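PDB 6DX5: RNA-dependent RNA polymerase from Farallon virus, which carries an N-terminal viral OTU-type cysteine protease domain, the part present here, with deubiquitinase activity, and as a whole probably copies and transcribes the viral RNA genome. Local coordinates for residues N12-F26 and W143-F157. Numbering follows the deposited sequence.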
ATOM      1  N   ASN A  12      -2.356  -3.170 -12.805  1.00 36.28           N
ATOM      2  CA  ASN A  12      -3.244  -4.304 -12.553  1.00 33.51           C
ATOM      3  C   ASN A  12      -3.748  -4.318 -11.103  1.00 34.12           C
ATOM      4  O   ASN A  12      -4.067  -5.379 -10.563  1.00 33.54           O
ATOM      5  CB  ASN A  12      -2.512  -5.625 -12.877  1.00 34.41           C
ATOM      6  CG  ASN A  12      -3.441  -6.807 -13.046  1.00 39.68           C
ATOM      7  OD1 ASN A  12      -4.459  -6.710 -13.717  1.00 37.39           O
ATOM      8  ND2 ASN A  12      -3.096  -7.942 -12.399  1.00 39.76           N
ATOM      9  N   LEU A  13      -3.820  -3.165 -10.427  1.00 32.35           N
ATOM     10  CA  LEU A  13      -4.171  -3.104  -9.001  1.00 33.57           C
ATOM     11  C   LEU A  13      -5.237  -2.036  -8.760  1.00 34.83           C
ATOM     12  O   LEU A  13      -5.062  -0.867  -9.141  1.00 38.88           O
ATOM     13  CB  LEU A  13      -2.940  -2.805  -8.139  1.00 29.32           C
ATOM     14  CG  LEU A  13      -3.089  -2.384  -6.667  1.00 33.64           C
ATOM     15  CD1 LEU A  13      -3.806  -3.412  -5.744  1.00 29.70           C
ATOM     16  CD2 LEU A  13      -1.719  -2.050  -6.104  1.00 38.41           C
ATOM     17  N   TYR A  14      -6.326  -2.444  -8.123  1.00 34.01           N
ATOM     18  CA  TYR A  14      -7.499  -1.606  -7.898  1.00 36.38           C
ATOM     19  C   TYR A  14      -7.805  -1.524  -6.415  1.00 39.57           C
ATOM     20  O   TYR A  14      -7.468  -2.412  -5.629  1.00 34.59           O
ATOM     21  CB  TYR A  14      -8.764  -2.138  -8.638  1.00 33.51           C
ATOM     22  CG  TYR A  14      -8.549  -2.244 -10.120  1.00 42.96           C
ATOM     23  CD1 TYR A  14      -7.888  -3.350 -10.652  1.00 37.23           C
ATOM     24  CD2 TYR A  14      -8.965  -1.224 -10.990  1.00 43.06           C
ATOM     25  CE1 TYR A  14      -7.661  -3.455 -11.995  1.00 44.27           C
ATOM     26  CE2 TYR A  14      -8.735  -1.315 -12.346  1.00 46.86           C
ATOM     27  CZ  TYR A  14      -8.064  -2.423 -12.842  1.00 50.68           C
ATOM     28  OH  TYR A  14      -7.802  -2.546 -14.185  1.00 47.40           O
ATOM     29  N   THR A  15      -8.470  -0.448  -6.050  1.00 47.81           N
ATOM     30  CA  THR A  15      -8.898  -0.239  -4.691  1.00 47.87           C
ATOM     31  C   THR A  15     -10.331   0.273  -4.725  1.00 47.95           C
ATOM     32  O   THR A  15     -10.836   0.711  -5.767  1.00 44.54           O
ATOM     33  CB  THR A  15      -7.965   0.741  -3.961  1.00 53.31           C
ATOM     34  OG1 THR A  15      -8.414   0.914  -2.605  1.00 60.12           O
ATOM     35  CG2 THR A  15      -7.925   2.098  -4.680  1.00 47.38           C
ATOM     36  N   SER A  16     -10.983   0.172  -3.571  1.00 42.21           N
ATOM     37  CA  SER A  16     -12.355   0.602  -3.421  1.00 44.19           C
ATOM     38  C   SER A  16     -12.620   0.901  -1.948  1.00 45.97           C
ATOM     39  O   SER A  16     -12.046   0.278  -1.046  1.00 42.89           O
ATOM     40  CB  SER A  16     -13.319  -0.458  -3.953  1.00 47.34           C
ATOM     41  OG  SER A  16     -14.626   0.081  -4.036  1.00 52.72           O
ATOM     42  N   MET A  17     -13.487   1.880  -1.719  1.00 52.18           N
ATOM     43  CA  MET A  17     -13.923   2.218  -0.376  1.00 57.14           C
ATOM     44  C   MET A  17     -15.332   1.716  -0.093  1.00 54.21           C
ATOM     45  O   MET A  17     -16.012   2.240   0.790  1.00 57.99           O
ATOM     46  CB  MET A  17     -13.807   3.728  -0.147  1.00 70.06           C
ATOM     47  CG  MET A  17     -13.834   4.600  -1.403  1.00 78.81           C
ATOM     48  SD  MET A  17     -13.317   6.317  -1.046  1.00 89.29           S
ATOM     49  CE  MET A  17     -11.535   6.146  -1.022  1.00 83.31           C
ATOM     50  N   VAL A  18     -15.773   0.702  -0.833  1.00 48.78           N
ATOM     51  CA  VAL A  18     -17.012   0.025  -0.514  1.00 54.42           C
ATOM     52  C   VAL A  18     -16.899  -0.579   0.886  1.00 57.99           C
ATOM     53  O   VAL A  18     -15.886  -1.194   1.245  1.00 64.15           O
ATOM     54  CB  VAL A  18     -17.327  -1.040  -1.583  1.00 58.26           C
ATOM     55  CG1 VAL A  18     -16.247  -2.196  -1.627  1.00 45.13           C
ATOM     56  CG2 VAL A  18     -18.739  -1.593  -1.376  1.00 65.35           C
ATOM     57  N   LYS A  19     -17.930  -0.375   1.700  1.00 53.93           N
ATOM     58  CA  LYS A  19     -17.893  -0.770   3.097  1.00 56.75           C
ATOM     59  C   LYS A  19     -19.010  -1.768   3.343  1.00 68.75           C
ATOM     60  O   LYS A  19     -20.187  -1.484   3.097  1.00 76.33           O
ATOM     61  CB  LYS A  19     -17.971   0.444   4.026  1.00 60.72           C
ATOM     62  CG  LYS A  19     -16.706   1.337   3.850  1.00 68.73           C
ATOM     63  CD  LYS A  19     -16.105   1.836   5.157  1.00 74.13           C
ATOM     64  CE  LYS A  19     -17.070   2.787   5.864  1.00 81.18           C
ATOM     65  NZ  LYS A  19     -16.580   3.271   7.183  1.00 83.68           N
ATOM     66  N   ILE A  20     -18.622  -2.944   3.804  1.00 65.19           N
ATOM     67  CA  ILE A  20     -19.496  -4.093   3.928  1.00 64.76           C
ATOM     68  C   ILE A  20     -19.174  -4.776   5.256  1.00 62.36           C
ATOM     69  O   ILE A  20     -18.169  -4.480   5.913  1.00 59.04           O
ATOM     70  CB  ILE A  20     -19.293  -5.033   2.719  1.00 66.26           C
ATOM     71  CG1 ILE A  20     -19.822  -4.387   1.449  1.00 71.93           C
ATOM     72  CG2 ILE A  20     -20.058  -6.256   2.849  1.00 63.58           C
ATOM     73  CD1 ILE A  20     -19.451  -5.196   0.201  1.00 68.75           C
ATOM     74  N   ALA A  21     -20.095  -5.638   5.690  1.00 57.73           N
ATOM     75  CA  ALA A  21     -19.812  -6.696   6.638  1.00 50.41           C
ATOM     76  C   ALA A  21     -19.517  -7.981   5.854  1.00 48.27           C
ATOM     77  O   ALA A  21     -20.398  -8.489   5.147  1.00 54.54           O
ATOM     78  CB  ALA A  21     -21.012  -6.892   7.559  1.00 58.10           C
ATOM     79  N   ILE A  22     -18.314  -8.535   6.015  1.00 37.10           N
ATOM     80  CA  ILE A  22     -17.920  -9.783   5.328  1.00 30.26           C
ATOM     81  C   ILE A  22     -18.888 -10.945   5.586  1.00 38.07           C
ATOM     82  O   ILE A  22     -19.262 -11.625   4.617  1.00 34.47           O
ATOM     83  CB  ILE A  22     -16.479 -10.201   5.675  1.00 35.88           C
ATOM     84  CG1 ILE A  22     -15.461  -9.231   5.060  1.00 37.87           C
ATOM     85  CG2 ILE A  22     -16.166 -11.615   5.165  1.00 30.42           C
ATOM     86  CD1 ILE A  22     -15.742  -8.898   3.621  1.00 37.50           C
ATOM     87  N   PRO A  23     -19.352 -11.222   6.819  1.00 42.00           N
ATOM     88  CA  PRO A  23     -20.202 -12.419   7.006  1.00 46.56           C
ATOM     89  C   PRO A  23     -21.555 -12.341   6.304  1.00 47.54           C
ATOM     90  O   PRO A  23     -22.194 -13.381   6.126  1.00 52.24           O
ATOM     91  CB  PRO A  23     -20.363 -12.507   8.534  1.00 48.70           C
ATOM     92  CG  PRO A  23     -19.183 -11.738   9.088  1.00 50.21           C
ATOM     93  CD  PRO A  23     -19.083 -10.578   8.126  1.00 45.51           C
ATOM     94  N   ASP A  24     -22.002 -11.160   5.868  1.00 45.64           N
ATOM     95  CA  ASP A  24     -23.234 -11.055   5.081  1.00 51.37           C
ATOM     96  C   ASP A  24     -23.106 -11.556   3.639  1.00 50.55           C
ATOM     97  O   ASP A  24     -24.138 -11.747   2.991  1.00 52.09           O
ATOM     98  CB  ASP A  24     -23.746  -9.602   5.015  1.00 61.21           C
ATOM     99  CG  ASP A  24     -24.090  -8.984   6.399  1.00 74.18           C
ATOM    100  OD1 ASP A  24     -23.981  -7.740   6.503  1.00 77.37           O
ATOM    101  OD2 ASP A  24     -24.482  -9.704   7.359  1.00 75.74           O
ATOM    102  N   PHE A  25     -21.883 -11.719   3.110  1.00 41.84           N
ATOM    103  CA  PHE A  25     -21.647 -12.143   1.727  1.00 42.02           C
ATOM    104  C   PHE A  25     -20.742 -13.359   1.595  1.00 36.61           C
ATOM    105  O   PHE A  25     -20.805 -14.031   0.563  1.00 39.59           O
ATOM    106  CB  PHE A  25     -21.039 -10.979   0.896  1.00 40.74           C
ATOM    107  CG  PHE A  25     -21.961  -9.789   0.787  1.00 44.42           C
ATOM    108  CD1 PHE A  25     -22.871  -9.702  -0.254  1.00 46.79           C
ATOM    109  CD2 PHE A  25     -21.981  -8.802   1.773  1.00 51.28           C
ATOM    110  CE1 PHE A  25     -23.783  -8.639  -0.324  1.00 52.71           C
ATOM    111  CE2 PHE A  25     -22.893  -7.720   1.713  1.00 51.22           C
ATOM    112  CZ  PHE A  25     -23.791  -7.640   0.665  1.00 51.72           C
ATOM    113  N   PHE A  26     -19.915 -13.677   2.593  1.00 35.02           N
ATOM    114  CA  PHE A  26     -18.922 -14.729   2.473  1.00 27.80           C
ATOM    115  C   PHE A  26     -18.958 -15.656   3.674  1.00 32.66           C
ATOM    116  O   PHE A  26     -19.255 -15.250   4.804  1.00 37.19           O
ATOM    117  CB  PHE A  26     -17.502 -14.198   2.403  1.00 25.50           C
ATOM    118  CG  PHE A  26     -17.229 -13.272   1.256  1.00 27.78           C
ATOM    119  CD1 PHE A  26     -16.771 -13.777   0.037  1.00 26.31           C
ATOM    120  CD2 PHE A  26     -17.361 -11.891   1.405  1.00 27.56           C
ATOM    121  CE1 PHE A  26     -16.489 -12.926  -1.030  1.00 24.83           C
ATOM    122  CE2 PHE A  26     -17.055 -11.025   0.330  1.00 32.89           C
ATOM    123  CZ  PHE A  26     -16.630 -11.561  -0.890  1.00 20.34           C
ATOM    124  N   TRP A 143      -9.446  -8.313   1.375  1.00 20.45           N
ATOM    125  CA  TRP A 143     -10.354  -7.511   2.187  1.00 18.48           C
ATOM    126  C   TRP A 143      -9.687  -7.294   3.545  1.00 18.56           C
ATOM    127  O   TRP A 143      -9.462  -8.255   4.288  1.00 19.26           O
ATOM    128  CB  TRP A 143     -11.712  -8.209   2.375  1.00 18.95           C
ATOM    129  CG  TRP A 143     -12.457  -8.567   1.134  1.00 23.07           C
ATOM    130  CD1 TRP A 143     -12.260  -9.669   0.352  1.00 23.59           C
ATOM    131  CD2 TRP A 143     -13.481  -7.789   0.496  1.00 20.63           C
ATOM    132  NE1 TRP A 143     -13.119  -9.644  -0.721  1.00 23.86           N
ATOM    133  CE2 TRP A 143     -13.873  -8.497  -0.658  1.00 21.60           C
ATOM    134  CE3 TRP A 143     -14.112  -6.573   0.798  1.00 24.27           C
ATOM    135  CZ2 TRP A 143     -14.868  -8.023  -1.541  1.00 38.15           C
ATOM    136  CZ3 TRP A 143     -15.125  -6.105  -0.069  1.00 28.98           C
ATOM    137  CH2 TRP A 143     -15.460  -6.816  -1.238  1.00 31.45           C
ATOM    138  N   ASN A 144      -9.366  -6.055   3.864  1.00 22.88           N
ATOM    139  CA  ASN A 144      -8.776  -5.752   5.152  1.00 20.34           C
ATOM    140  C   ASN A 144      -9.909  -5.452   6.123  1.00 27.49           C
ATOM    141  O   ASN A 144     -10.685  -4.508   5.909  1.00 24.58           O
ATOM    142  CB  ASN A 144      -7.822  -4.555   5.036  1.00 25.06           C
ATOM    143  CG  ASN A 144      -6.751  -4.769   3.982  1.00 30.96           C
ATOM    144  OD1 ASN A 144      -6.794  -4.165   2.896  1.00 35.66           O
ATOM    145  ND2 ASN A 144      -5.847  -5.680   4.250  1.00 28.94           N
ATOM    146  N   VAL A 145      -9.977  -6.192   7.213  1.00 28.72           N
ATOM    147  CA  VAL A 145     -11.092  -6.036   8.125  1.00 23.26           C
ATOM    148  C   VAL A 145     -10.592  -5.741   9.530  1.00 34.22           C
ATOM    149  O   VAL A 145      -9.434  -6.000   9.881  1.00 31.36           O
ATOM    150  CB  VAL A 145     -11.955  -7.286   8.123  1.00 24.52           C
ATOM    151  CG1 VAL A 145     -12.457  -7.563   6.720  1.00 21.43           C
ATOM    152  CG2 VAL A 145     -11.131  -8.446   8.720  1.00 27.76           C
ATOM    153  N   ASN A 146     -11.496  -5.203  10.356  1.00 28.48           N
ATOM    154  CA  ASN A 146     -11.127  -5.030  11.747  1.00 37.87           C
ATOM    155  C   ASN A 146     -11.513  -6.319  12.460  1.00 39.02           C
ATOM    156  O   ASN A 146     -11.850  -7.325  11.822  1.00 29.72           O
ATOM    157  CB  ASN A 146     -11.769  -3.777  12.339  1.00 53.91           C
ATOM    158  CG  ASN A 146     -13.235  -3.799  12.204  1.00 69.82           C
ATOM    159  OD1 ASN A 146     -13.788  -4.796  11.756  1.00 68.09           O
ATOM    160  ND2 ASN A 146     -13.898  -2.705  12.566  1.00 83.29           N
ATOM    161  N   THR A 147     -11.470  -6.314  13.780  1.00 36.80           N
ATOM    162  CA  THR A 147     -11.565  -7.589  14.471  1.00 44.44           C
ATOM    163  C   THR A 147     -12.992  -8.125  14.537  1.00 44.67           C
ATOM    164  O   THR A 147     -13.156  -9.319  14.800  1.00 45.52           O
ATOM    165  CB  THR A 147     -10.959  -7.454  15.872  1.00 46.05           C
ATOM    166  OG1 THR A 147     -11.630  -6.389  16.561  1.00 48.90           O
ATOM    167  CG2 THR A 147      -9.440  -7.093  15.744  1.00 41.87           C
ATOM    168  N   ASP A 148     -14.005  -7.292  14.274  1.00 38.60           N
ATOM    169  CA  ASP A 148     -15.391  -7.713  14.104  1.00 40.86           C
ATOM    170  C   ASP A 148     -15.790  -7.929  12.627  1.00 43.66           C
ATOM    171  O   ASP A 148     -16.988  -7.923  12.308  1.00 53.19           O
ATOM    172  CB  ASP A 148     -16.314  -6.692  14.762  1.00 53.77           C
ATOM    173  CG  ASP A 148     -16.178  -5.287  14.159  1.00 74.43           C
ATOM    174  OD1 ASP A 148     -15.834  -5.165  12.966  1.00 82.26           O
ATOM    175  OD2 ASP A 148     -16.451  -4.285  14.859  1.00 88.28           O
ATOM    176  N   MET A 149     -14.822  -8.074  11.724  1.00 36.03           N
ATOM    177  CA  MET A 149     -15.023  -8.444  10.317  1.00 38.70           C
ATOM    178  C   MET A 149     -15.732  -7.366   9.480  1.00 30.37           C
ATOM    179  O   MET A 149     -16.194  -7.654   8.382  1.00 34.20           O
ATOM    180  CB  MET A 149     -15.762  -9.788  10.198  1.00 39.73           C
ATOM    181  CG  MET A 149     -14.933 -10.999  10.642  1.00 43.71           C
ATOM    182  SD  MET A 149     -13.593 -11.537   9.488  1.00 47.34           S
ATOM    183  CE  MET A 149     -14.491 -12.132   8.082  1.00 46.45           C
ATOM    184  N   LYS A 150     -15.810  -6.119   9.958  1.00 34.52           N
ATOM    185  CA  LYS A 150     -16.216  -4.974   9.132  1.00 35.93           C
ATOM    186  C   LYS A 150     -15.042  -4.512   8.289  1.00 30.56           C
ATOM    187  O   LYS A 150     -13.912  -4.394   8.797  1.00 29.86           O
ATOM    188  CB  LYS A 150     -16.683  -3.777   9.984  1.00 40.02           C
ATOM    189  CG  LYS A 150     -17.845  -3.953  10.936  1.00 56.76           C
ATOM    190  CD  LYS A 150     -18.950  -4.811  10.401  1.00 72.93           C
ATOM    191  CE  LYS A 150     -18.791  -6.192  10.897  1.00 81.62           C
ATOM    192  NZ  LYS A 150     -19.474  -7.268  10.191  1.00 82.02           N
ATOM    193  N   VAL A 151     -15.318  -4.222   7.012  1.00 28.74           N
ATOM    194  CA  VAL A 151     -14.267  -3.912   6.051  1.00 26.62           C
ATOM    195  C   VAL A 151     -13.683  -2.533   6.331  1.00 34.86           C
ATOM    196  O   VAL A 151     -14.421  -1.554   6.534  1.00 36.85           O
ATOM    197  CB  VAL A 151     -14.812  -3.987   4.618  1.00 29.55           C
ATOM    198  CG1 VAL A 151     -13.713  -3.598   3.612  1.00 27.56           C
ATOM    199  CG2 VAL A 151     -15.284  -5.375   4.314  1.00 32.42           C
ATOM    200  N   LEU A 152     -12.348  -2.440   6.341  1.00 29.40           N
ATOM    201  CA  LEU A 152     -11.698  -1.128   6.399  1.00 31.82           C
ATOM    202  C   LEU A 152     -11.411  -0.619   4.986  1.00 29.16           C
ATOM    203  O   LEU A 152     -11.708   0.529   4.671  1.00 33.76           O
ATOM    204  CB  LEU A 152     -10.389  -1.199   7.202  1.00 37.17           C
ATOM    205  CG  LEU A 152     -10.410  -1.654   8.662  1.00 40.40           C
ATOM    206  CD1 LEU A 152      -9.075  -2.287   9.116  1.00 34.90           C
ATOM    207  CD2 LEU A 152     -10.691  -0.447   9.469  1.00 45.04           C
ATOM    208  N   ASP A 153     -10.806  -1.452   4.140  1.00 28.04           N
ATOM    209  CA  ASP A 153     -10.686  -1.144   2.718  1.00 34.94           C
ATOM    210  C   ASP A 153     -10.339  -2.444   2.012  1.00 32.27           C
ATOM    211  O   ASP A 153     -10.193  -3.495   2.646  1.00 28.14           O
ATOM    212  CB  ASP A 153      -9.660  -0.034   2.442  1.00 34.87           C
ATOM    213  CG  ASP A 153      -8.343  -0.264   3.164  1.00 40.22           C
ATOM    214  OD1 ASP A 153      -7.939   0.590   4.005  1.00 44.41           O
ATOM    215  OD2 ASP A 153      -7.725  -1.325   2.898  1.00 44.46           O
ATOM    216  N   VAL A 154     -10.256  -2.382   0.681  1.00 30.86           N
ATOM    217  CA  VAL A 154     -10.106  -3.599  -0.103  1.00 28.15           C
ATOM    218  C   VAL A 154      -9.321  -3.268  -1.364  1.00 28.92           C
ATOM    219  O   VAL A 154      -9.506  -2.200  -1.942  1.00 27.32           O
ATOM    220  CB  VAL A 154     -11.485  -4.221  -0.411  1.00 26.89           C
ATOM    221  CG1 VAL A 154     -12.368  -3.216  -1.041  1.00 31.17           C
ATOM    222  CG2 VAL A 154     -11.351  -5.448  -1.284  1.00 20.60           C
ATOM    223  N   GLN A 155      -8.383  -4.160  -1.733  1.00 27.48           N
ATOM    224  CA  GLN A 155      -7.605  -4.112  -2.959  1.00 24.02           C
ATOM    225  C   GLN A 155      -7.898  -5.358  -3.779  1.00 31.79           C
ATOM    226  O   GLN A 155      -8.260  -6.428  -3.245  1.00 29.79           O
ATOM    227  CB  GLN A 155      -6.102  -4.068  -2.709  1.00 28.91           C
ATOM    228  CG  GLN A 155      -5.627  -3.006  -1.810  1.00 46.98           C
ATOM    229  CD  GLN A 155      -5.329  -3.535  -0.404  1.00 63.19           C
ATOM    230  OE1 GLN A 155      -4.424  -4.403  -0.190  1.00 66.42           O
ATOM    231  NE2 GLN A 155      -6.100  -3.029   0.569  1.00 55.40           N
ATOM    232  N   LYS A 156      -7.673  -5.220  -5.079  1.00 24.84           N
ATOM    233  CA  LYS A 156      -7.967  -6.260  -6.064  1.00 24.80           C
ATOM    234  C   LYS A 156      -6.821  -6.265  -7.083  1.00 26.26           C
ATOM    235  O   LYS A 156      -6.532  -5.241  -7.693  1.00 26.82           O
ATOM    236  CB  LYS A 156      -9.312  -5.951  -6.720  1.00 22.42           C
ATOM    237  CG  LYS A 156      -9.823  -6.810  -7.876  1.00 23.95           C
ATOM    238  CD  LYS A 156     -11.286  -6.395  -8.085  1.00 28.19           C
ATOM    239  CE  LYS A 156     -11.618  -5.779  -9.448  1.00 26.69           C
ATOM    240  NZ  LYS A 156     -10.921  -6.391 -10.592  1.00 31.72           N
ATOM    241  N   PHE A 157      -6.120  -7.383  -7.205  1.00 26.46           N
ATOM    242  CA  PHE A 157      -5.145  -7.583  -8.258  1.00 28.62           C
ATOM    243  C   PHE A 157      -5.859  -8.319  -9.371  1.00 32.04           C
ATOM    244  O   PHE A 157      -6.345  -9.429  -9.148  1.00 28.94           O
ATOM    245  CB  PHE A 157      -3.961  -8.398  -7.761  1.00 27.66           C
ATOM    246  CG  PHE A 157      -3.190  -7.728  -6.669  1.00 35.41           C
ATOM    247  CD1 PHE A 157      -2.089  -6.945  -6.986  1.00 46.20           C
ATOM    248  CD2 PHE A 157      -3.514  -7.906  -5.336  1.00 37.19           C
ATOM    249  CE1 PHE A 157      -1.337  -6.330  -6.003  1.00 42.86           C
ATOM    250  CE2 PHE A 157      -2.753  -7.275  -4.340  1.00 42.97           C
ATOM    251  CZ  PHE A 157      -1.661  -6.508  -4.696  1.00 43.52           C
TER
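Ile22 CD1 and Phe26 CE2 both rest on one face of the Trp143 indole, 3.8 Å and 4.0 Å above its plane and toward the rim, while Val154 CG2 presses on the opposite face. The Phe26 ring lies obliquely to the indole, its plane inclined at 59° to that of the five-membered ring, and Asn167 takes the indole N-H. At the far end, Leu13 CD1 sits over one face of the Phe157 ring, a CH-pi contact 4.0 Å from the ring centroid; the two side chains run alongside each other, Leu13 CG being anti to its backbone N (chi1 166°). The Tyr14 ring meets the Lys156 carbonyl O at its edge, in plane. That same O accepts from Tyr14 N at 2.8 Å, and Lys156 N returns a bond to Tyr14 O; Ser16 N reaches Val154 O with a more bent N-H...O angle (143°) than the Tyr14 N bond. Past the loop that follows Ser16, Val151 N bonds Ile20 O and Ile22 N bonds Met149 O, a second short pairing whose register is shifted by one residue. Here Ile22 plugs in: CD1 touches Val151 CG2 at 3.6 Å, CG1 meets Val145 CG1, and CG2 is pressed against Met149 CE at 3.4 Å, tighter than usual for two carbons. The Met149 chain, bent at chi2 and chi3, folds its methyl back onto Ile22. Leu178 of strand 174-180 also packs on Ile22, Phe26 and Trp143. The arrangement is an antiparallel pairing of strand 13-16 with 153-157, adding N-terminal strands to the central sheet of the viral OTU fold, an extension characteristic of nairovirus vOTU domains.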